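Local coordinates for probable transcriptional regulator, TetR family protein (PDB 3BJB) that probably binds DNA at cis-regulatory sites as a TetR-family regulator and so controls transcription in Rhodococcus, at residues Val25-Ala30 / Arg61-Lys66; Val43-Val48 / Thr67-Ala72; Asn101-Ala106 / Arg140-Ile145. One frame throughout, in Å; residues are numbered along the deposited sequence.

Contact 1: residues Val25-Ala30 / Arg61-Lys66; sequences VRMLEA and RYFPSK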
# COMPACT_ATOMS: atom_id res chain seq x y z
N VAL B 25 -19.06 -20.28 0.81
CA VAL B 25 -19.75 -18.98 0.80
C VAL B 25 -19.98 -18.37 2.19
O VAL B 25 -19.64 -17.21 2.40
CB VAL B 25 -21.08 -19.01 -0.02
CG1 VAL B 25 -22.08 -17.95 0.48
CG2 VAL B 25 -20.79 -18.82 -1.51
N ARG B 26 -20.55 -19.16 3.12
CA ARG B 26 -20.84 -18.67 4.49
C ARG B 26 -19.60 -18.21 5.27
O ARG B 26 -19.67 -17.33 6.13
CB ARG B 26 -21.57 -19.74 5.31
CG ARG B 26 -22.95 -20.03 4.80
CD ARG B 26 -23.85 -20.63 5.86
NE ARG B 26 -25.12 -21.05 5.23
CZ ARG B 26 -25.48 -22.32 5.05
NH1 ARG B 26 -24.70 -23.30 5.48
NH2 ARG B 26 -26.64 -22.59 4.45
N MSE B 27 -18.47 -18.86 4.96
CA MSE B 27 -17.19 -18.53 5.55
C MSE B 27 -16.82 -17.12 5.16
O MSE B 27 -16.62 -16.29 6.03
CB MSE B 27 -16.12 -19.55 5.15
CG MSE B 27 -16.41 -20.93 5.76
SE MSE B 27 -14.92 -22.21 5.78
CE MSE B 27 -15.48 -23.34 4.26
N LEU B 28 -16.79 -16.86 3.84
CA LEU B 28 -16.59 -15.52 3.25
C LEU B 28 -17.60 -14.48 3.74
O LEU B 28 -17.23 -13.34 4.11
CB LEU B 28 -16.66 -15.61 1.73
CG LEU B 28 -15.41 -15.99 0.91
CD1 LEU B 28 -14.42 -16.85 1.66
CD2 LEU B 28 -15.78 -16.67 -0.41
N GLU B 29 -18.87 -14.90 3.77
CA GLU B 29 -19.97 -14.08 4.26
C GLU B 29 -19.62 -13.51 5.62
O GLU B 29 -19.51 -12.28 5.79
CB GLU B 29 -21.23 -14.94 4.39
CG GLU B 29 -22.52 -14.28 3.91
CD GLU B 29 -22.56 -14.14 2.40
OE1 GLU B 29 -23.51 -14.66 1.79
OE2 GLU B 29 -21.62 -13.53 1.83
N ALA B 30 -19.41 -14.43 6.56
CA ALA B 30 -19.16 -14.11 7.96
C ALA B 30 -17.92 -13.27 8.16
O ALA B 30 -17.90 -12.38 9.01
CB ALA B 30 -19.04 -15.37 8.77
N ARG B 61 -8.48 -25.36 7.79
CA ARG B 61 -8.31 -26.17 6.60
C ARG B 61 -8.50 -25.32 5.32
O ARG B 61 -7.70 -25.38 4.39
CB ARG B 61 -9.34 -27.29 6.62
CG ARG B 61 -8.91 -28.53 5.93
CD ARG B 61 -10.07 -29.49 5.82
NE ARG B 61 -9.65 -30.74 5.20
CZ ARG B 61 -9.32 -30.87 3.91
NH1 ARG B 61 -8.96 -32.07 3.45
NH2 ARG B 61 -9.34 -29.82 3.09
N TYR B 62 -9.56 -24.54 5.28
CA TYR B 62 -9.82 -23.78 4.08
C TYR B 62 -9.10 -22.43 4.02
O TYR B 62 -8.89 -21.90 2.93
CB TYR B 62 -11.32 -23.69 3.78
CG TYR B 62 -11.74 -24.84 2.93
CD1 TYR B 62 -12.35 -25.97 3.48
CD2 TYR B 62 -11.47 -24.84 1.56
CE1 TYR B 62 -12.72 -27.07 2.66
CE2 TYR B 62 -11.83 -25.90 0.74
CZ TYR B 62 -12.45 -27.02 1.30
OH TYR B 62 -12.79 -28.05 0.47
N PHE B 63 -8.72 -21.88 5.17
CA PHE B 63 -7.92 -20.64 5.19
C PHE B 63 -6.91 -20.69 6.35
O PHE B 63 -7.25 -20.34 7.47
CB PHE B 63 -8.79 -19.37 5.24
CG PHE B 63 -9.99 -19.42 4.32
CD1 PHE B 63 -9.91 -18.98 3.01
CD2 PHE B 63 -11.21 -19.92 4.78
CE1 PHE B 63 -11.01 -19.05 2.17
CE2 PHE B 63 -12.32 -19.98 3.93
CZ PHE B 63 -12.21 -19.53 2.64
N PRO B 64 -5.68 -21.16 6.07
CA PRO B 64 -4.69 -21.42 7.11
C PRO B 64 -4.44 -20.27 8.08
O PRO B 64 -4.17 -20.53 9.26
CB PRO B 64 -3.43 -21.80 6.32
CG PRO B 64 -3.98 -22.44 5.08
CD PRO B 64 -5.16 -21.54 4.74
N SER B 65 -4.50 -19.02 7.62
CA SER B 65 -4.56 -17.93 8.57
C SER B 65 -5.54 -16.86 8.15
O SER B 65 -6.14 -16.93 7.08
CB SER B 65 -3.17 -17.32 8.87
OG SER B 65 -2.60 -16.70 7.74
N LYS B 66 -5.66 -15.85 9.00
CA LYS B 66 -6.55 -14.76 8.74
C LYS B 66 -6.22 -14.03 7.45
O LYS B 66 -7.14 -13.69 6.71
CB LYS B 66 -6.54 -13.81 9.93
CG LYS B 66 -7.71 -12.91 9.91
CD LYS B 66 -7.96 -12.36 11.27
CE LYS B 66 -6.99 -11.24 11.62
NZ LYS B 66 -6.99 -11.10 13.09
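With chi1 of -67°, the side chain of Met27, a selenomethionine, leaves helix 22-37 with CG anti to its own carbonyl carbon, and a bend at the last torsion turns CE toward Tyr62 while SE stays beside Phe63. Phe63 has the same first-torsion class (chi1 -42°), which sends its ring across to the helix and lets it meet Met27 and Leu28 together. The selenium of Met27 lies at the rim of the Phe63 ring, near its plane, a Met-aromatic contact: SE is 3.9 Å from Phe63 CE2, and its direction from the ring centroid is 81° off the ring normal. Met27 CB touches the same carbon, 4.0 Å from Phe63 CE2. On the next ring carbon, Leu28 brings a single methyl: its CD1 sits 3.6 Å from Phe63 CZ, the two side chains crossing at about a right angle.

This is the core of the TetR-type DNA-binding domain, where helix 22-37 packs against the end of helix 56-62, the second helix of the predicted helix-turn-helix. Phe63 is the first residue past that helix to leave helical phi/psi, and its ring turns inward. It also packs on Leu69 and Ala72 of helix 66-86 and meets the ring of His24, so the ring, just past helix 56-62, lies between helix 22-37 and helix 66-86.

Tyr62 makes the lighter contact. Its ring carbon CD1 is 4.2 Å from Met27 CE, while the hydroxyl end leads away from helix 22-37. No hydrogen bond crosses between 25-30 and 61-66, and Met27 also packs against Ala52 in the turn of the helix-turn-helix.

Contact 2: residues Val43-Val48 / Thr67-Ala72; sequences VQMHEV and THLFVA. With SO4 (sulfate ion), chain L.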
# COMPACT_ATOMS: atom_id res chain seq x y z
N VAL B 43 -10.66 -9.08 14.60
CA VAL B 43 -11.39 -10.14 13.89
C VAL B 43 -10.74 -11.49 14.14
O VAL B 43 -9.61 -11.73 13.73
CB VAL B 43 -11.50 -9.89 12.38
CG1 VAL B 43 -12.25 -11.02 11.72
CG2 VAL B 43 -12.21 -8.56 12.11
N GLN B 44 -11.45 -12.38 14.81
CA GLN B 44 -10.83 -13.62 15.19
C GLN B 44 -11.40 -14.83 14.52
O GLN B 44 -12.60 -14.94 14.32
CB GLN B 44 -10.84 -13.79 16.70
CG GLN B 44 -9.83 -12.89 17.40
CD GLN B 44 -10.40 -12.32 18.67
OE1 GLN B 44 -9.76 -11.54 19.36
NE2 GLN B 44 -11.64 -12.71 18.99
N MSE B 45 -10.50 -15.74 14.19
CA MSE B 45 -10.85 -16.91 13.42
C MSE B 45 -11.97 -17.70 14.07
O MSE B 45 -12.84 -18.23 13.37
CB MSE B 45 -9.61 -17.76 13.20
CG MSE B 45 -8.58 -17.04 12.34
SE MSE B 45 -9.23 -16.79 10.49
CE MSE B 45 -8.80 -18.55 9.77
N HIS B 46 -11.98 -17.75 15.40
CA HIS B 46 -12.99 -18.52 16.13
C HIS B 46 -14.41 -17.91 16.03
O HIS B 46 -15.41 -18.63 16.07
CB HIS B 46 -12.55 -18.81 17.59
CG HIS B 46 -12.70 -17.65 18.51
ND1 HIS B 46 -13.80 -17.49 19.34
CD2 HIS B 46 -11.90 -16.58 18.74
CE1 HIS B 46 -13.66 -16.37 20.03
NE2 HIS B 46 -12.52 -15.80 19.69
N GLU B 47 -14.49 -16.58 15.89
CA GLU B 47 -15.77 -15.91 15.62
C GLU B 47 -16.28 -16.13 14.16
O GLU B 47 -17.45 -16.47 13.96
CB GLU B 47 -15.74 -14.44 16.06
CG GLU B 47 -17.02 -13.61 15.75
CD GLU B 47 -18.33 -14.09 16.45
OE1 GLU B 47 -18.36 -15.21 17.03
OE2 GLU B 47 -19.34 -13.33 16.42
N VAL B 48 -15.39 -15.98 13.17
CA VAL B 48 -15.70 -16.41 11.78
C VAL B 48 -16.21 -17.88 11.76
O VAL B 48 -17.19 -18.20 11.08
CB VAL B 48 -14.49 -16.23 10.76
CG1 VAL B 48 -14.89 -16.63 9.33
CG2 VAL B 48 -13.93 -14.79 10.75
N THR B 67 -4.93 -13.78 7.20
CA THR B 67 -4.52 -13.07 5.99
C THR B 67 -4.91 -13.89 4.75
O THR B 67 -5.27 -13.31 3.71
CB THR B 67 -3.00 -12.63 5.98
OG1 THR B 67 -2.20 -13.76 6.24
CG2 THR B 67 -2.67 -11.60 7.05
N HIS B 68 -4.91 -15.22 4.87
CA HIS B 68 -5.43 -16.08 3.79
C HIS B 68 -6.89 -15.78 3.53
O HIS B 68 -7.32 -15.63 2.39
CB HIS B 68 -5.33 -17.58 4.12
CG HIS B 68 -3.97 -18.18 4.00
ND1 HIS B 68 -3.00 -18.03 4.97
CD2 HIS B 68 -3.43 -18.98 3.04
CE1 HIS B 68 -1.91 -18.69 4.61
NE2 HIS B 68 -2.15 -19.27 3.44
N LEU B 69 -7.67 -15.77 4.61
CA LEU B 69 -9.10 -15.59 4.50
C LEU B 69 -9.43 -14.26 3.83
O LEU B 69 -10.17 -14.24 2.84
CB LEU B 69 -9.76 -15.72 5.86
CG LEU B 69 -11.21 -15.29 6.00
CD1 LEU B 69 -12.14 -16.30 5.29
CD2 LEU B 69 -11.50 -15.20 7.50
N PHE B 70 -8.86 -13.16 4.33
CA PHE B 70 -9.14 -11.86 3.73
C PHE B 70 -8.60 -11.61 2.31
O PHE B 70 -9.10 -10.75 1.59
CB PHE B 70 -8.82 -10.75 4.69
CG PHE B 70 -9.76 -10.69 5.79
CD1 PHE B 70 -11.04 -10.22 5.59
CD2 PHE B 70 -9.40 -11.16 7.06
CE1 PHE B 70 -11.96 -10.19 6.65
CE2 PHE B 70 -10.31 -11.12 8.12
CZ PHE B 70 -11.59 -10.65 7.90
N VAL B 71 -7.62 -12.39 1.91
CA VAL B 71 -7.18 -12.40 0.52
C VAL B 71 -8.24 -13.07 -0.34
O VAL B 71 -8.59 -12.56 -1.39
CB VAL B 71 -5.83 -13.10 0.38
CG1 VAL B 71 -5.58 -13.51 -1.08
CG2 VAL B 71 -4.71 -12.20 0.90
N ALA B 72 -8.76 -14.20 0.13
CA ALA B 72 -9.88 -14.86 -0.54
C ALA B 72 -11.13 -13.98 -0.54
O ALA B 72 -11.91 -14.04 -1.48
CB ALA B 72 -10.18 -16.21 0.11
S SO4 L . -2.52 -13.02 10.81
O1 SO4 L . -2.19 -11.64 10.44
O2 SO4 L . -2.68 -13.81 9.59
O3 SO4 L . -1.44 -13.58 11.64
O4 SO4 L . -3.76 -13.02 11.60
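Val43 and Gln44 run in extended conformation into helix 45-51, Gln44 at its N-cap, and Val43 points at helix 66-86; the CA atoms of Met45 and Leu69 come to 9.2 Å and those of Val43 and Phe70 to 10.5 Å. Leu69 is the centre of the contact. Its CG stands anti to the backbone N (chi1 168°), which carries CD2 across to two partners at once. From Met45, a selenomethionine bent at chi2 and chi3, SE comes within 4.1 Å of Leu69 CD2, the two side chains sliding past each other in opposite directions. Val48 meets Leu69 tip to tip, and both of its methyls take part, CG1 and CG2 each lying 4.1 Å from Leu69 CD2.

Helix 45-51 is the first helix of the predicted helix-turn-helix, and here its buried side packs against the long helix 66-86 that follows the motif. Met45 and Val48 also pack on Leu59 of helix 56-62, while Leu69 reaches Ala31 of helix 22-37, so the two helices of the motif close over one apolar core.

Phe70 takes the neighbouring place. Val43 CG1 approaches the rim of the Phe70 ring in its plane, 3.9 Å from Phe70 CZ, and the ring packs on Ala35 and Leu40 as well. No hydrogen bond joins 43-48 to 67-72. Near the start of helix 66-86, a sulfate ion, probably from the crystallisation liquor, accepts a hydrogen bond from the backbone: Thr67 N to sulfate O2 is 3.3 Å, with an N-H...O angle of 155°.

Contact 3: residues Asn101-Ala106 / Arg140-Ile145; sequences NVLVRA and RAFRQI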
# COMPACT_ATOMS: atom_id res chain seq x y z
N ASN B 101 -12.95 4.12 -15.64
CA ASN B 101 -14.29 3.88 -15.10
C ASN B 101 -14.39 2.69 -14.15
O ASN B 101 -15.21 2.69 -13.23
CB ASN B 101 -15.35 3.74 -16.22
CG ASN B 101 -15.62 5.04 -16.97
OD1 ASN B 101 -15.83 5.02 -18.19
ND2 ASN B 101 -15.63 6.18 -16.26
N VAL B 102 -13.59 1.65 -14.38
CA VAL B 102 -13.60 0.51 -13.48
C VAL B 102 -12.96 0.89 -12.13
O VAL B 102 -13.45 0.49 -11.06
CB VAL B 102 -12.92 -0.78 -14.08
CG1 VAL B 102 -13.21 -0.93 -15.53
CG2 VAL B 102 -11.42 -0.81 -13.86
N LEU B 103 -11.88 1.67 -12.21
CA LEU B 103 -11.13 2.05 -11.05
C LEU B 103 -11.99 2.93 -10.18
O LEU B 103 -12.05 2.71 -8.96
CB LEU B 103 -9.80 2.72 -11.45
CG LEU B 103 -8.48 1.92 -11.29
CD1 LEU B 103 -8.63 0.40 -11.47
CD2 LEU B 103 -7.40 2.45 -12.21
N VAL B 104 -12.72 3.87 -10.80
CA VAL B 104 -13.67 4.76 -10.12
C VAL B 104 -14.78 3.96 -9.41
O VAL B 104 -15.10 4.22 -8.25
CB VAL B 104 -14.31 5.79 -11.11
CG1 VAL B 104 -15.51 6.51 -10.50
CG2 VAL B 104 -13.27 6.81 -11.58
N ARG B 105 -15.34 2.99 -10.12
CA ARG B 105 -16.28 2.06 -9.53
C ARG B 105 -15.75 1.29 -8.33
O ARG B 105 -16.44 1.19 -7.33
CB ARG B 105 -16.72 1.05 -10.59
CG ARG B 105 -17.80 0.10 -10.12
CD ARG B 105 -19.11 0.82 -10.01
NE ARG B 105 -19.70 0.99 -11.34
CZ ARG B 105 -20.35 0.04 -12.00
NH1 ARG B 105 -20.52 -1.18 -11.47
NH2 ARG B 105 -20.84 0.31 -13.20
N ALA B 106 -14.54 0.73 -8.43
CA ALA B 106 -13.96 -0.01 -7.32
C ALA B 106 -13.63 0.91 -6.12
O ALA B 106 -13.97 0.59 -4.97
CB ALA B 106 -12.73 -0.75 -7.78
N ARG B 140 -4.30 -10.78 -10.96
CA ARG B 140 -4.80 -11.41 -12.17
C ARG B 140 -6.27 -11.07 -12.42
O ARG B 140 -6.65 -10.67 -13.53
CB ARG B 140 -4.62 -12.93 -12.11
CG ARG B 140 -3.19 -13.44 -12.30
CD ARG B 140 -3.15 -14.99 -12.56
NE ARG B 140 -3.66 -15.73 -11.40
CZ ARG B 140 -4.11 -16.98 -11.39
NH1 ARG B 140 -4.12 -17.73 -12.50
NH2 ARG B 140 -4.53 -17.50 -10.25
N ALA B 141 -7.09 -11.20 -11.37
CA ALA B 141 -8.53 -11.00 -11.51
C ALA B 141 -8.75 -9.57 -11.88
O ALA B 141 -9.58 -9.25 -12.70
CB ALA B 141 -9.27 -11.34 -10.24
N PHE B 142 -7.93 -8.71 -11.29
CA PHE B 142 -8.07 -7.30 -11.49
C PHE B 142 -7.70 -6.94 -12.91
O PHE B 142 -8.55 -6.56 -13.71
CB PHE B 142 -7.23 -6.54 -10.49
CG PHE B 142 -7.86 -5.29 -10.04
CD1 PHE B 142 -7.10 -4.17 -9.77
CD2 PHE B 142 -9.24 -5.21 -9.96
CE1 PHE B 142 -7.71 -2.96 -9.38
CE2 PHE B 142 -9.90 -4.01 -9.58
CZ PHE B 142 -9.13 -2.88 -9.28
N ARG B 143 -6.43 -7.10 -13.20
CA ARG B 143 -5.92 -7.01 -14.53
C ARG B 143 -6.92 -7.48 -15.64
O ARG B 143 -7.00 -6.82 -16.69
CB ARG B 143 -4.64 -7.82 -14.57
CG ARG B 143 -3.70 -7.56 -15.71
CD ARG B 143 -2.77 -8.74 -15.81
NE ARG B 143 -3.57 -9.94 -16.07
CZ ARG B 143 -3.14 -11.19 -15.91
NH1 ARG B 143 -1.89 -11.43 -15.47
NH2 ARG B 143 -3.96 -12.21 -16.16
N GLN B 144 -7.65 -8.58 -15.43
CA GLN B 144 -8.63 -9.05 -16.43
C GLN B 144 -9.93 -8.25 -16.51
O GLN B 144 -10.64 -8.32 -17.51
CB GLN B 144 -9.00 -10.52 -16.25
CG GLN B 144 -8.11 -11.47 -16.99
CD GLN B 144 -8.25 -11.37 -18.50
OE1 GLN B 144 -7.42 -11.92 -19.23
NE2 GLN B 144 -9.29 -10.68 -18.99
N ILE B 145 -10.29 -7.53 -15.45
CA ILE B 145 -11.49 -6.71 -15.50
C ILE B 145 -11.23 -5.48 -16.33
O ILE B 145 -12.12 -5.01 -17.05
CB ILE B 145 -11.96 -6.30 -14.11
CG1 ILE B 145 -12.45 -7.53 -13.35
CG2 ILE B 145 -13.07 -5.21 -14.19
CD1 ILE B 145 -12.80 -7.24 -11.91
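Leu103 and Phe142 meet in the all-helical C-terminal domain characteristic of TetR regulators, where helix 95-111 packs against helix 134-150. The axes of the two short segments come to 11.4 Å at their closest and their directions differ by 129°, closer to antiparallel than to parallel. That spacing is bridged by apolar side chains alone, with no hydrogen bond across.

Aromatic packing comes first. Phe142 leaves its helix alongside the contact, and its ring end reaches over to helix 95-111. Leu103 crosses it at about a right angle and offers one methyl, CD1, which lies 4.0 Å from Phe142 CZ and 4.1 Å from Phe142 CE1. Ala106, one turn further along than Val102, puts its CB at the rim of the same ring, near the ring plane and 4.4 Å from Phe142 CZ. The Phe142 ring also meets that of Trp170 on helix 157-179, on which Leu103 and Ala106 pack too; Leu103 touches Ile191 and Cys195 of helix 184-198 as well.

Aliphatic packing makes up the rest. Val102 and Ile145 both point across the contact and form its closest backbone pair, their CA atoms 7.8 Å apart. Ile145 also rests on Ile78 of helix 66-86. Between the two side chains the branch methyl does the touching, with Ile145 CG2 4.4 Å from Val102 CB.

How the contacts relate
Contacts 1 and 2 are two parts of one core, their centres 6 Å apart and their segments alternating along the chain. The side chain of Lys66 joins them, its NZ making a probable hydrogen bond of 2.8 Å to Val43 O, and Met27 O lies 3.7 Å from Val48 CG1. Both lie in the TetR-family N-terminal region, each with one segment overlapping the predicted helix-turn-helix. The sulfate of contact 2 also takes a weak hydrogen bond from Ser65 OG in contact 1. Contact 3 is in the C-terminal domain, its centre about 24 Å from each of the other two; its nearest atoms are about 9 Å from contact 2 and about 13 Å from contact 1. Helix 66-86 spans the gap, serving contact 2 and touching Ile145.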